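Local atomic coordinates of GTP pyrophosphokinase (Chlorobaculum tepidum, PDB entry 3IBW), a protein that probably makes the alarmone (p)ppGpp by transferring pyrophosphate from ATP to GTP, the portion here being its ACT domain, a presumed regulatory module. Residues I8-E13 with D64-V69; G12-G17 with L38-G43; R34-N39 with F45-M50. The protein carries 1 engineered substitution. One frame throughout, in Å; residues are numbered along the deposited sequence.

Contact 1 of 3, residues I8-E13 with D64-V69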
ATOM      1  N   ILE A   8      10.341   6.601  -3.331  1.00 13.69           N
ATOM      2  CA  ILE A   8      10.231   5.941  -4.633  1.00 12.78           C
ATOM      3  C   ILE A   8       8.883   6.318  -5.249  1.00 12.58           C
ATOM      4  O   ILE A   8       7.859   6.290  -4.568  1.00 13.64           O
ATOM      5  CB  ILE A   8      10.234   4.387  -4.517  1.00 14.12           C
ATOM      6  CG1 ILE A   8      11.523   3.884  -3.867  1.00 13.40           C
ATOM      7  CG2 ILE A   8      10.064   3.764  -5.903  1.00 12.54           C
ATOM      8  CD1 ILE A   8      11.513   2.383  -3.621  1.00 14.33           C
ATOM      9  N   ARG A   9       8.886   6.675  -6.528  1.00 10.75           N
ATOM     10  CA  ARG A   9       7.644   7.012  -7.209  1.00  9.35           C
ATOM     11  C   ARG A   9       7.417   6.033  -8.351  1.00 11.46           C
ATOM     12  O   ARG A   9       8.300   5.826  -9.188  1.00 10.48           O
ATOM     13  CB  ARG A   9       7.680   8.436  -7.760  1.00  9.20           C
ATOM     14  CG  ARG A   9       6.479   8.776  -8.645  1.00 14.12           C
ATOM     15  CD  ARG A   9       6.385  10.273  -8.869  1.00 20.89           C
ATOM     16  NE  ARG A   9       5.375  10.653  -9.855  1.00 17.35           N
ATOM     17  CZ  ARG A   9       4.091  10.863  -9.584  1.00 21.02           C
ATOM     18  NH1 ARG A   9       3.634  10.711  -8.348  1.00 17.14           N
ATOM     19  NH2 ARG A   9       3.268  11.257 -10.547  1.00 20.71           N
ATOM     20  N   ILE A  10       6.230   5.434  -8.374  1.00 10.77           N
ATOM     21  CA  ILE A  10       5.861   4.476  -9.410  1.00 10.93           C
ATOM     22  C   ILE A  10       4.638   5.000 -10.156  1.00 13.28           C
ATOM     23  O   ILE A  10       3.701   5.510  -9.541  1.00 10.20           O
ATOM     24  CB  ILE A  10       5.482   3.098  -8.800  1.00 12.65           C
ATOM     25  CG1 ILE A  10       6.620   2.583  -7.921  1.00 10.33           C
ATOM     26  CG2 ILE A  10       5.158   2.085  -9.905  1.00  9.58           C
ATOM     27  CD1 ILE A  10       6.304   2.633  -6.440  1.00 16.96           C
ATOM     28  N   VAL A  11       4.658   4.890 -11.480  1.00 13.08           N
ATOM     29  CA  VAL A  11       3.529   5.308 -12.306  1.00 10.95           C
ATOM     30  C   VAL A  11       3.290   4.124 -13.251  1.00 10.46           C
ATOM     31  O   VAL A  11       4.230   3.600 -13.859  1.00  9.82           O
ATOM     32  CB  VAL A  11       3.837   6.599 -13.114  1.00 10.45           C
ATOM     33  CG1 VAL A  11       2.592   7.011 -13.915  1.00 13.59           C
ATOM     34  CG2 VAL A  11       4.256   7.727 -12.167  1.00 10.27           C
ATOM     35  N   GLY A  12       2.034   3.700 -13.361  1.00 10.58           N
ATOM     36  CA  GLY A  12       1.706   2.569 -14.209  1.00 10.63           C
ATOM     37  C   GLY A  12       0.271   2.582 -14.701  1.00 11.35           C
ATOM     38  O   GLY A  12      -0.484   3.496 -14.392  1.00 11.39           O
ATOM     39  N   GLU A  13      -0.105   1.552 -15.450  1.00 14.06           N
ATOM     40  CA  GLU A  13      -1.453   1.456 -15.999  1.00 16.15           C
ATOM     41  C   GLU A  13      -2.452   0.975 -14.958  1.00 14.58           C
ATOM     42  O   GLU A  13      -2.161   0.066 -14.188  1.00 16.11           O
ATOM     43  CB  GLU A  13      -1.460   0.500 -17.198  1.00 18.62           C
ATOM     44  CG  GLU A  13      -1.049  -0.922 -16.852  1.00 23.45           C
ATOM     45  CD  GLU A  13      -1.111  -1.864 -18.047  1.00 29.68           C
ATOM     46  OE1 GLU A  13      -1.101  -1.374 -19.192  1.00 31.71           O
ATOM     47  OE2 GLU A  13      -1.165  -3.094 -17.835  1.00 33.95           O
ATOM     48  N   ASP A  64      14.185  -1.857  -8.986  1.00 17.12           N
ATOM     49  CA  ASP A  64      14.288  -2.757 -10.136  1.00 19.61           C
ATOM     50  C   ASP A  64      13.146  -3.788 -10.128  1.00 19.28           C
ATOM     51  O   ASP A  64      12.597  -4.107 -11.180  1.00 20.48           O
ATOM     52  CB  ASP A  64      15.652  -3.458 -10.150  1.00 20.97           C
ATOM     53  CG  ASP A  64      16.774  -2.532 -10.589  1.00 26.10           C
ATOM     54  OD1 ASP A  64      16.478  -1.399 -11.031  1.00 31.87           O
ATOM     55  OD2 ASP A  64      17.951  -2.937 -10.508  1.00 28.87           O
ATOM     56  N   LYS A  65      12.793  -4.302  -8.950  1.00 18.27           N
ATOM     57  CA  LYS A  65      11.688  -5.255  -8.814  1.00 20.36           C
ATOM     58  C   LYS A  65      10.375  -4.617  -9.285  1.00 19.05           C
ATOM     59  O   LYS A  65       9.582  -5.244  -9.984  1.00 19.65           O
ATOM     60  CB  LYS A  65      11.515  -5.688  -7.357  1.00 21.94           C
ATOM     61  CG  LYS A  65      12.406  -6.839  -6.932  1.00 31.63           C
ATOM     62  CD  LYS A  65      11.728  -7.673  -5.851  1.00 38.18           C
ATOM     63  CE  LYS A  65      10.588  -8.521  -6.418  1.00 44.12           C
ATOM     64  NZ  LYS A  65      10.971  -9.954  -6.606  1.00 44.31           N
ATOM     65  N   LEU A  66      10.145  -3.372  -8.886  1.00 14.80           N
ATOM     66  CA  LEU A  66       8.937  -2.655  -9.282  1.00 15.75           C
ATOM     67  C   LEU A  66       8.934  -2.330 -10.775  1.00 16.72           C
ATOM     68  O   LEU A  66       7.893  -2.414 -11.423  1.00 18.51           O
ATOM     69  CB  LEU A  66       8.819  -1.349  -8.497  1.00 14.16           C
ATOM     70  CG  LEU A  66       8.466  -1.487  -7.012  1.00 19.82           C
ATOM     71  CD1 LEU A  66       8.897  -0.244  -6.256  1.00 16.08           C
ATOM     72  CD2 LEU A  66       6.969  -1.720  -6.864  1.00 15.77           C
ATOM     73  N   ARG A  67      10.096  -1.974 -11.319  1.00 17.28           N
ATOM     74  CA  ARG A  67      10.175  -1.607 -12.728  1.00 17.88           C
ATOM     75  C   ARG A  67       9.942  -2.796 -13.650  1.00 19.23           C
ATOM     76  O   ARG A  67       9.504  -2.625 -14.789  1.00 19.72           O
ATOM     77  CB  ARG A  67      11.526  -0.924 -13.035  1.00 17.39           C
ATOM     78  CG  ARG A  67      11.499  -0.037 -14.285  1.00 21.80           C
ATOM     79  CD  ARG A  67      12.835   0.659 -14.560  1.00 20.98           C
ATOM     80  NE  ARG A  67      13.186   1.645 -13.538  1.00 22.64           N
ATOM     81  CZ  ARG A  67      13.994   1.405 -12.511  1.00 21.83           C
ATOM     82  NH1 ARG A  67      14.540   0.207 -12.367  1.00 23.33           N
ATOM     83  NH2 ARG A  67      14.263   2.362 -11.635  1.00 20.07           N
ATOM     84  N   LYS A  68      10.209  -4.000 -13.149  1.00 20.61           N
ATOM     85  CA  LYS A  68      10.027  -5.209 -13.941  1.00 22.36           C
ATOM     86  C   LYS A  68       8.586  -5.704 -13.998  1.00 23.90           C
ATOM     87  O   LYS A  68       8.281  -6.633 -14.744  1.00 25.78           O
ATOM     88  CB  LYS A  68      10.946  -6.323 -13.428  1.00 23.55           C
ATOM     89  CG  LYS A  68      12.408  -6.113 -13.799  1.00 29.66           C
ATOM     90  CD  LYS A  68      13.294  -7.225 -13.250  1.00 39.88           C
ATOM     91  CE  LYS A  68      14.766  -6.927 -13.498  1.00 43.63           C
ATOM     92  NZ  LYS A  68      15.629  -7.496 -12.424  1.00 48.92           N
ATOM     93  N   VAL A  69       7.701  -5.095 -13.217  1.00 18.44           N
ATOM     94  CA  VAL A  69       6.300  -5.495 -13.241  1.00 17.68           C
ATOM     95  C   VAL A  69       5.669  -4.975 -14.539  1.00 18.47           C
ATOM     96  O   VAL A  69       5.624  -3.766 -14.781  1.00 17.50           O
ATOM     97  CB  VAL A  69       5.527  -4.927 -12.029  1.00 17.43           C
ATOM     98  CG1 VAL A  69       4.045  -5.254 -12.158  1.00 19.90           C
ATOM     99  CG2 VAL A  69       6.087  -5.523 -10.739  1.00 15.32           C
TER
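Ile8 and Ile10 both carry CG1 anti to the carbonyl carbon (chi1 -60° and -55°), and Leu66, which places CG in the same way, turns its CD1 methyl through a chi2 of 158° to face both isoleucines, which lie on the same side of it. This is the helix-on-sheet packing of the ACT domain, a ferredoxin-like beta-alpha-beta-beta-alpha-beta fold: strand 4-13, a central strand of the antiparallel sheet, is covered here by the C-terminal part of helix 56-67. Ile8 and Ile10 lie two apart on the strand and therefore present their side chains to the same face. The CD1 branch of Leu66 does all the touching. It meets Ile10 at CD1, 3.9 Å away, and at CG1, the two side chains crossing at about a right angle. Towards Ile8 it is looser, with Leu66 CD1 4.2 Å from Ile8 CG2.

No hydrogen bond joins the two segments; the contact is wholly apolar and buried. The backbone of the strand is instead held by its neighbours, Ile8 bonding to Leu49 and Ile10 to Cys47 of strand 44-53. Leu66 also packs on Ile22 and Val25 of helix 18-28, which places it where both helices and the sheet come together, while Ile8 rests in addition on Leu59 and Met63, earlier in helix 56-67.

The charged residues Asp64 and Arg67 take no part across the contact. Arg67 NH2 reaches Val75 O on strand 72-78, and Arg67 NH1 forms a salt bridge with Asp64 OD1 at 2.8 Å, in the guanidinium plane and on the anti side of that oxygen.

Contact 2 of 3, residues G12-G17 with L38-G43. Engineered in segment 12-17: Asn16 (natural residue Ile).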
ATOM      1  N   GLY A  12       2.034   3.700 -13.361  1.00 10.58           N
ATOM      2  CA  GLY A  12       1.706   2.569 -14.209  1.00 10.63           C
ATOM      3  C   GLY A  12       0.271   2.582 -14.701  1.00 11.35           C
ATOM      4  O   GLY A  12      -0.484   3.496 -14.392  1.00 11.39           O
ATOM      5  N   GLU A  13      -0.105   1.552 -15.450  1.00 14.06           N
ATOM      6  CA  GLU A  13      -1.453   1.456 -15.999  1.00 16.15           C
ATOM      7  C   GLU A  13      -2.452   0.975 -14.958  1.00 14.58           C
ATOM      8  O   GLU A  13      -2.161   0.066 -14.188  1.00 16.11           O
ATOM      9  CB  GLU A  13      -1.460   0.500 -17.198  1.00 18.62           C
ATOM     10  CG  GLU A  13      -1.049  -0.922 -16.852  1.00 23.45           C
ATOM     11  CD  GLU A  13      -1.111  -1.864 -18.047  1.00 29.68           C
ATOM     12  OE1 GLU A  13      -1.101  -1.374 -19.192  1.00 31.71           O
ATOM     13  OE2 GLU A  13      -1.165  -3.094 -17.835  1.00 33.95           O
ATOM     14  N   ASP A  14      -3.626   1.596 -14.926  1.00 16.80           N
ATOM     15  CA  ASP A  14      -4.665   1.207 -13.979  1.00 18.29           C
ATOM     16  C   ASP A  14      -5.571   0.210 -14.696  1.00 23.09           C
ATOM     17  O   ASP A  14      -6.675   0.534 -15.123  1.00 23.79           O
ATOM     18  CB  ASP A  14      -5.447   2.448 -13.526  1.00 20.13           C
ATOM     19  CG  ASP A  14      -6.624   2.113 -12.628  1.00 23.31           C
ATOM     20  OD1 ASP A  14      -6.551   1.122 -11.870  1.00 20.26           O
ATOM     21  OD2 ASP A  14      -7.624   2.860 -12.674  1.00 23.55           O
ATOM     22  N   LYS A  15      -5.078  -1.018 -14.797  1.00 23.92           N
ATOM     23  CA  LYS A  15      -5.758  -2.117 -15.475  1.00 28.91           C
ATOM     24  C   LYS A  15      -5.426  -3.434 -14.811  1.00 30.08           C
ATOM     25  O   LYS A  15      -4.513  -3.522 -13.997  1.00 32.04           O
ATOM     26  CB  LYS A  15      -5.185  -2.315 -16.879  1.00 30.49           C
ATOM     27  CG  LYS A  15      -5.512  -1.318 -17.962  1.00 36.12           C
ATOM     28  CD  LYS A  15      -4.815  -1.705 -19.268  1.00 41.33           C
ATOM     29  CE  LYS A  15      -5.453  -1.051 -20.481  1.00 45.95           C
ATOM     30  NZ  LYS A  15      -4.728  -1.437 -21.726  1.00 43.88           N
ATOM     31  N   ASN A  16      -6.205  -4.450 -15.150  1.00 30.46           N
ATOM     32  CA  ASN A  16      -5.869  -5.807 -14.755  1.00 31.26           C
ATOM     33  C   ASN A  16      -5.333  -6.061 -13.346  1.00 27.05           C
ATOM     34  O   ASN A  16      -4.372  -6.822 -13.180  1.00 27.96           O
ATOM     35  CB  ASN A  16      -4.800  -6.285 -15.761  1.00 32.63           C
ATOM     36  CG  ASN A  16      -5.100  -5.862 -17.218  1.00 39.18           C
ATOM     37  OD1 ASN A  16      -4.259  -5.257 -17.899  1.00 44.76           O
ATOM     38  ND2 ASN A  16      -6.296  -6.192 -17.691  1.00 40.24           N
ATOM     39  N   GLY A  17      -5.933  -5.421 -12.350  1.00 24.78           N
ATOM     40  CA  GLY A  17      -5.493  -5.604 -10.979  1.00 20.73           C
ATOM     41  C   GLY A  17      -4.113  -5.057 -10.638  1.00 20.21           C
ATOM     42  O   GLY A  17      -3.471  -5.519  -9.694  1.00 19.38           O
ATOM     43  N   LEU A  38      -1.115   6.354  -2.823  1.00 10.63           N
ATOM     44  CA  LEU A  38      -1.451   5.760  -4.115  1.00 11.93           C
ATOM     45  C   LEU A  38      -2.805   6.275  -4.570  1.00 11.88           C
ATOM     46  O   LEU A  38      -3.738   6.395  -3.771  1.00 10.91           O
ATOM     47  CB  LEU A  38      -1.479   4.225  -4.008  1.00 13.03           C
ATOM     48  CG  LEU A  38      -1.795   3.436  -5.290  1.00 14.99           C
ATOM     49  CD1 LEU A  38      -1.121   2.077  -5.240  1.00 18.97           C
ATOM     50  CD2 LEU A  38      -3.307   3.287  -5.467  1.00 16.85           C
ATOM     51  N   ASN A  39      -2.905   6.584  -5.856  1.00 11.43           N
ATOM     52  CA  ASN A  39      -4.150   7.088  -6.412  1.00 14.37           C
ATOM     53  C   ASN A  39      -4.292   6.570  -7.829  1.00 14.41           C
ATOM     54  O   ASN A  39      -3.336   6.610  -8.597  1.00 12.29           O
ATOM     55  CB  ASN A  39      -4.144   8.616  -6.421  1.00 17.94           C
ATOM     56  CG  ASN A  39      -5.350   9.197  -5.730  1.00 28.71           C
ATOM     57  OD1 ASN A  39      -6.482   9.017  -6.182  1.00 37.53           O
ATOM     58  ND2 ASN A  39      -5.119   9.894  -4.625  1.00 34.67           N
ATOM     59  N   ALA A  40      -5.474   6.070  -8.171  1.00 13.91           N
ATOM     60  CA  ALA A  40      -5.718   5.566  -9.517  1.00 16.38           C
ATOM     61  C   ALA A  40      -6.732   6.512 -10.153  1.00 20.57           C
ATOM     62  O   ALA A  40      -7.820   6.724  -9.612  1.00 22.26           O
ATOM     63  CB  ALA A  40      -6.261   4.150  -9.458  1.00 17.01           C
ATOM     64  N   LYS A  41      -6.371   7.069 -11.306  1.00 24.19           N
ATOM     65  CA  LYS A  41      -7.213   8.030 -12.016  1.00 28.57           C
ATOM     66  C   LYS A  41      -6.699   8.269 -13.437  1.00 28.37           C
ATOM     67  O   LYS A  41      -5.497   8.196 -13.687  1.00 26.79           O
ATOM     68  CB  LYS A  41      -7.198   9.354 -11.244  1.00 30.22           C
ATOM     69  CG  LYS A  41      -7.708  10.568 -12.014  1.00 36.19           C
ATOM     70  CD  LYS A  41      -7.723  11.809 -11.134  1.00 40.30           C
ATOM     71  CE  LYS A  41      -6.324  12.175 -10.666  1.00 45.30           C
ATOM     72  NZ  LYS A  41      -6.348  13.088  -9.489  1.00 53.12           N
ATOM     73  N   ASP A  42      -7.616   8.555 -14.358  1.00 31.51           N
ATOM     74  CA  ASP A  42      -7.275   8.826 -15.753  1.00 30.87           C
ATOM     75  C   ASP A  42      -6.633   7.652 -16.502  1.00 29.14           C
ATOM     76  O   ASP A  42      -5.889   7.854 -17.468  1.00 29.72           O
ATOM     77  CB  ASP A  42      -6.362  10.061 -15.833  1.00 33.46           C
ATOM     78  CG  ASP A  42      -7.065  11.343 -15.397  1.00 39.76           C
ATOM     79  OD1 ASP A  42      -8.285  11.464 -15.643  1.00 48.83           O
ATOM     80  OD2 ASP A  42      -6.398  12.237 -14.828  1.00 42.15           O
ATOM     81  N   GLY A  43      -6.939   6.432 -16.062  1.00 24.25           N
ATOM     82  CA  GLY A  43      -6.386   5.248 -16.697  1.00 20.35           C
ATOM     83  C   GLY A  43      -5.038   4.817 -16.138  1.00 18.04           C
ATOM     84  O   GLY A  43      -4.490   3.790 -16.540  1.00 17.07           O
TER
HETATM   85  O   HOH W   1      -8.225   5.320 -13.869  1.00 33.86           O
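A small surface contact joins the turn that follows strand 4-13 to the hairpin bend between strands 32-41 and 44-53, at one end of the sheet and beside the dimer interface. Its one direct hydrogen bond is Asp14 N to Gly43 O, 2.9 Å long and nearly straight at the hydrogen (167°), although the N-H comes from above the carbonyl plane. Asp14 is the centre of an inverse gamma turn, which swings the chain out of the strand towards helix 18-28.

With CG anti to the backbone N (chi1 175°), the Asp14 carboxylate passes over the methyl of Ala40, where Asp14 OD2 lies 3.7 Å from Ala40 CB. A water completes the link, donating to Asp14 OD2 at 2.8 Å and accepting from Gly43 N at 2.8 Å. Gly43 thus offers both its N-H and its carbonyl to the same aspartate, one through water and one directly.

The strongest partner of the carboxylate is Arg34 of the second subunit, which forms a salt bridge with it and also packs on Ala40. The direct bond and the water therefore hold Asp14 against Gly43, while the charge of its carboxylate is probably offset across the subunit boundary.

Contact 3 of 3, residues R34-N39 with F45-M50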
ATOM      1  N   ARG A  34       7.209   3.765   5.573  1.00 15.19           N
ATOM      2  CA  ARG A  34       6.806   4.938   6.331  1.00 15.39           C
ATOM      3  C   ARG A  34       5.539   5.585   5.786  1.00 15.31           C
ATOM      4  O   ARG A  34       4.639   5.929   6.550  1.00 17.52           O
ATOM      5  CB  ARG A  34       7.930   5.979   6.355  1.00 18.43           C
ATOM      6  CG  ARG A  34       9.249   5.421   6.848  1.00 24.62           C
ATOM      7  CD  ARG A  34       9.014   4.385   7.947  1.00 33.17           C
ATOM      8  NE  ARG A  34       8.658   4.989   9.225  1.00 37.28           N
ATOM      9  CZ  ARG A  34       8.034   4.340  10.202  1.00 37.79           C
ATOM     10  NH1 ARG A  34       7.692   3.067  10.043  1.00 27.28           N
ATOM     11  NH2 ARG A  34       7.748   4.964  11.337  1.00 38.54           N
ATOM     12  N   THR A  35       5.457   5.726   4.466  1.00 13.40           N
ATOM     13  CA  THR A  35       4.302   6.361   3.847  1.00 12.73           C
ATOM     14  C   THR A  35       3.984   5.766   2.483  1.00 12.79           C
ATOM     15  O   THR A  35       4.883   5.357   1.751  1.00 10.63           O
ATOM     16  CB  THR A  35       4.571   7.889   3.614  1.00 17.33           C
ATOM     17  OG1 THR A  35       4.912   8.525   4.851  1.00 23.91           O
ATOM     18  CG2 THR A  35       3.357   8.583   3.018  1.00 21.58           C
ATOM     19  N   ILE A  36       2.697   5.686   2.168  1.00 10.88           N
ATOM     20  CA  ILE A  36       2.268   5.248   0.849  1.00 12.09           C
ATOM     21  C   ILE A  36       1.129   6.177   0.452  1.00 11.50           C
ATOM     22  O   ILE A  36       0.168   6.344   1.211  1.00 10.20           O
ATOM     23  CB  ILE A  36       1.708   3.807   0.787  1.00 13.86           C
ATOM     24  CG1 ILE A  36       2.823   2.797   1.043  1.00 14.64           C
ATOM     25  CG2 ILE A  36       1.059   3.568  -0.602  1.00 11.87           C
ATOM     26  CD1 ILE A  36       2.320   1.359   1.184  1.00 19.29           C
ATOM     27  N   VAL A  37       1.257   6.823  -0.704  1.00 11.42           N
ATOM     28  CA  VAL A  37       0.180   7.656  -1.228  1.00 10.15           C
ATOM     29  C   VAL A  37      -0.040   7.119  -2.645  1.00 11.85           C
ATOM     30  O   VAL A  37       0.753   7.379  -3.552  1.00  9.85           O
ATOM     31  CB  VAL A  37       0.527   9.148  -1.286  1.00 12.72           C
ATOM     32  CG1 VAL A  37      -0.614   9.904  -1.987  1.00 16.62           C
ATOM     33  CG2 VAL A  37       0.725   9.677   0.138  1.00 17.05           C
ATOM     34  N   LEU A  38      -1.115   6.354  -2.823  1.00 10.63           N
ATOM     35  CA  LEU A  38      -1.451   5.760  -4.115  1.00 11.93           C
ATOM     36  C   LEU A  38      -2.805   6.275  -4.570  1.00 11.88           C
ATOM     37  O   LEU A  38      -3.738   6.395  -3.771  1.00 10.91           O
ATOM     38  CB  LEU A  38      -1.479   4.225  -4.008  1.00 13.03           C
ATOM     39  CG  LEU A  38      -1.795   3.436  -5.290  1.00 14.99           C
ATOM     40  CD1 LEU A  38      -1.121   2.077  -5.240  1.00 18.97           C
ATOM     41  CD2 LEU A  38      -3.307   3.287  -5.467  1.00 16.85           C
ATOM     42  N   ASN A  39      -2.905   6.584  -5.856  1.00 11.43           N
ATOM     43  CA  ASN A  39      -4.150   7.088  -6.412  1.00 14.37           C
ATOM     44  C   ASN A  39      -4.292   6.570  -7.829  1.00 14.41           C
ATOM     45  O   ASN A  39      -3.336   6.610  -8.597  1.00 12.29           O
ATOM     46  CB  ASN A  39      -4.144   8.616  -6.421  1.00 17.94           C
ATOM     47  CG  ASN A  39      -5.350   9.197  -5.730  1.00 28.71           C
ATOM     48  OD1 ASN A  39      -6.482   9.017  -6.182  1.00 37.53           O
ATOM     49  ND2 ASN A  39      -5.119   9.894  -4.625  1.00 34.67           N
ATOM     50  N   PHE A  45      -2.182   4.875 -12.471  1.00 11.56           N
ATOM     51  CA  PHE A  45      -2.091   4.994 -11.025  1.00 10.90           C
ATOM     52  C   PHE A  45      -0.712   5.581 -10.744  1.00 10.07           C
ATOM     53  O   PHE A  45       0.235   5.382 -11.520  1.00 10.10           O
ATOM     54  CB  PHE A  45      -2.255   3.631 -10.309  1.00 10.60           C
ATOM     55  CG  PHE A  45      -1.059   2.731 -10.427  1.00 11.25           C
ATOM     56  CD1 PHE A  45       0.050   2.910  -9.604  1.00 16.77           C
ATOM     57  CD2 PHE A  45      -1.017   1.746 -11.403  1.00 14.87           C
ATOM     58  CE1 PHE A  45       1.189   2.130  -9.767  1.00 14.52           C
ATOM     59  CE2 PHE A  45       0.120   0.962 -11.577  1.00 15.11           C
ATOM     60  CZ  PHE A  45       1.225   1.152 -10.753  1.00 14.04           C
ATOM     61  N   THR A  46      -0.613   6.345  -9.663  1.00 10.51           N
ATOM     62  CA  THR A  46       0.661   6.902  -9.245  1.00 10.58           C
ATOM     63  C   THR A  46       0.810   6.436  -7.804  1.00 11.46           C
ATOM     64  O   THR A  46      -0.182   6.281  -7.081  1.00  8.74           O
ATOM     65  CB  THR A  46       0.697   8.443  -9.298  1.00 14.60           C
ATOM     66  OG1 THR A  46      -0.352   8.981  -8.490  1.00 15.15           O
ATOM     67  CG2 THR A  46       0.540   8.924 -10.727  1.00 12.11           C
ATOM     68  N   CYS A  47       2.045   6.191  -7.391  1.00 10.06           N
ATOM     69  CA  CYS A  47       2.304   5.737  -6.037  1.00 10.51           C
ATOM     70  C   CYS A  47       3.608   6.312  -5.522  1.00 10.58           C
ATOM     71  O   CYS A  47       4.659   6.064  -6.110  1.00 12.43           O
ATOM     72  CB  CYS A  47       2.398   4.208  -5.997  1.00 12.14           C
ATOM     73  SG  CYS A  47       2.661   3.539  -4.336  1.00 17.45           S
ATOM     74  N   ASN A  48       3.536   7.096  -4.449  1.00 10.20           N
ATOM     75  CA  ASN A  48       4.727   7.661  -3.821  1.00 12.71           C
ATOM     76  C   ASN A  48       4.900   6.853  -2.537  1.00 14.65           C
ATOM     77  O   ASN A  48       3.999   6.790  -1.700  1.00 13.80           O
ATOM     78  CB  ASN A  48       4.544   9.145  -3.498  1.00 13.93           C
ATOM     79  CG  ASN A  48       4.701  10.031  -4.719  1.00 20.69           C
ATOM     80  OD1 ASN A  48       4.950   9.552  -5.828  1.00 20.66           O
ATOM     81  ND2 ASN A  48       4.562  11.332  -4.519  1.00 24.50           N
ATOM     82  N   LEU A  49       6.070   6.243  -2.393  1.00 14.47           N
ATOM     83  CA  LEU A  49       6.392   5.398  -1.255  1.00 15.81           C
ATOM     84  C   LEU A  49       7.610   5.922  -0.509  1.00 16.07           C
ATOM     85  O   LEU A  49       8.611   6.270  -1.136  1.00 15.66           O
ATOM     86  CB  LEU A  49       6.678   3.976  -1.775  1.00 15.25           C
ATOM     87  CG  LEU A  49       7.387   2.914  -0.925  1.00 19.98           C
ATOM     88  CD1 LEU A  49       6.478   2.470   0.211  1.00 15.52           C
ATOM     89  CD2 LEU A  49       7.756   1.718  -1.798  1.00 15.93           C
HETATM   90  N   MSE A  50       7.512   6.019   0.816  1.00 13.94           N
HETATM   91  CA  MSE A  50       8.653   6.443   1.629  1.00 15.26           C
HETATM   92  C   MSE A  50       8.967   5.227   2.488  1.00 12.03           C
HETATM   93  O   MSE A  50       8.092   4.687   3.169  1.00 12.48           O
HETATM   94  CB  MSE A  50       8.312   7.625   2.538  1.00 17.78           C
HETATM   95  CG  MSE A  50       7.909   8.882   1.796  1.00 31.42           C
HETATM   96 SE   MSE A  50       9.355   9.661   0.788  1.00 63.04          SE
HETATM   97  CE  MSE A  50      10.791   9.463   2.078  1.00 25.71           C
TER
HETATM   98  O   HOH W   2      -0.093   9.263  -5.721  1.00 25.57           O
HETATM   99  O   HOH W   3      -2.758   9.514  -9.799  1.00 37.22           O
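Strands 32-41 and 44-53 form a beta hairpin, and the segments run antiparallel at 179° with their axes 4.7 Å apart. Thr35, Val37 and Asn39 form hydrogen-bonded pairs with Met50, Asn48 and Thr46; Val37 N to Asn48 O, at 2.9 Å, lies in the carbonyl plane. At one end a classic beta bulge sets Arg34 and Thr35 both opposite Met50: Arg34 N (2.7 Å) and Thr35 N (3.1 Å) donate to Met50 O, from the same face of its plane.

On the face towards the helices, Ile36 and Leu49 lie side by side, Ile36 CG1 3.8 Å from Leu49 CD1. The thiol of Cys47, SG anti to the backbone N (chi1 -178°), touches both Ile36 CG2 (4.1 Å) and Leu38 CD1. On the other face Thr35 CB packs on CB and CG of the selenomethionine Met50, while Thr46 OG1 shares one water with Val37 O and another with Asn39 O.

Strand 32-41 is the edge strand of its own chain, yet Thr35, Ile36, Leu38 and Asn39 pair antiparallel with the second subunit, and Ile36 meets its own counterpart there. Sheets joined edge to edge in this way are a known mode of ACT-domain dimerisation.

Contact 1 belongs to the core and contact 2 to the surface, with contact 3 between them, buried on its helix-facing side only. Strand 4-13 serves contacts 1 and 2, strand 32-41 contacts 2 and 3, and strand 44-53 stitches them together, Gly12 O accepting from Phe45 N. The chemistry follows position. Aliphatic carbons alone make contact 1 under the helix; backbone bonds dominate contact 3 within the sheet; one backbone hydrogen bond, a carboxylate and a water make contact 2 at the end of the sheet. Contacts 2 and 3 both reach the second subunit, the aspartate of contact 2 and the arginine of contact 3 meeting between subunits, while contact 1 is untouched by it.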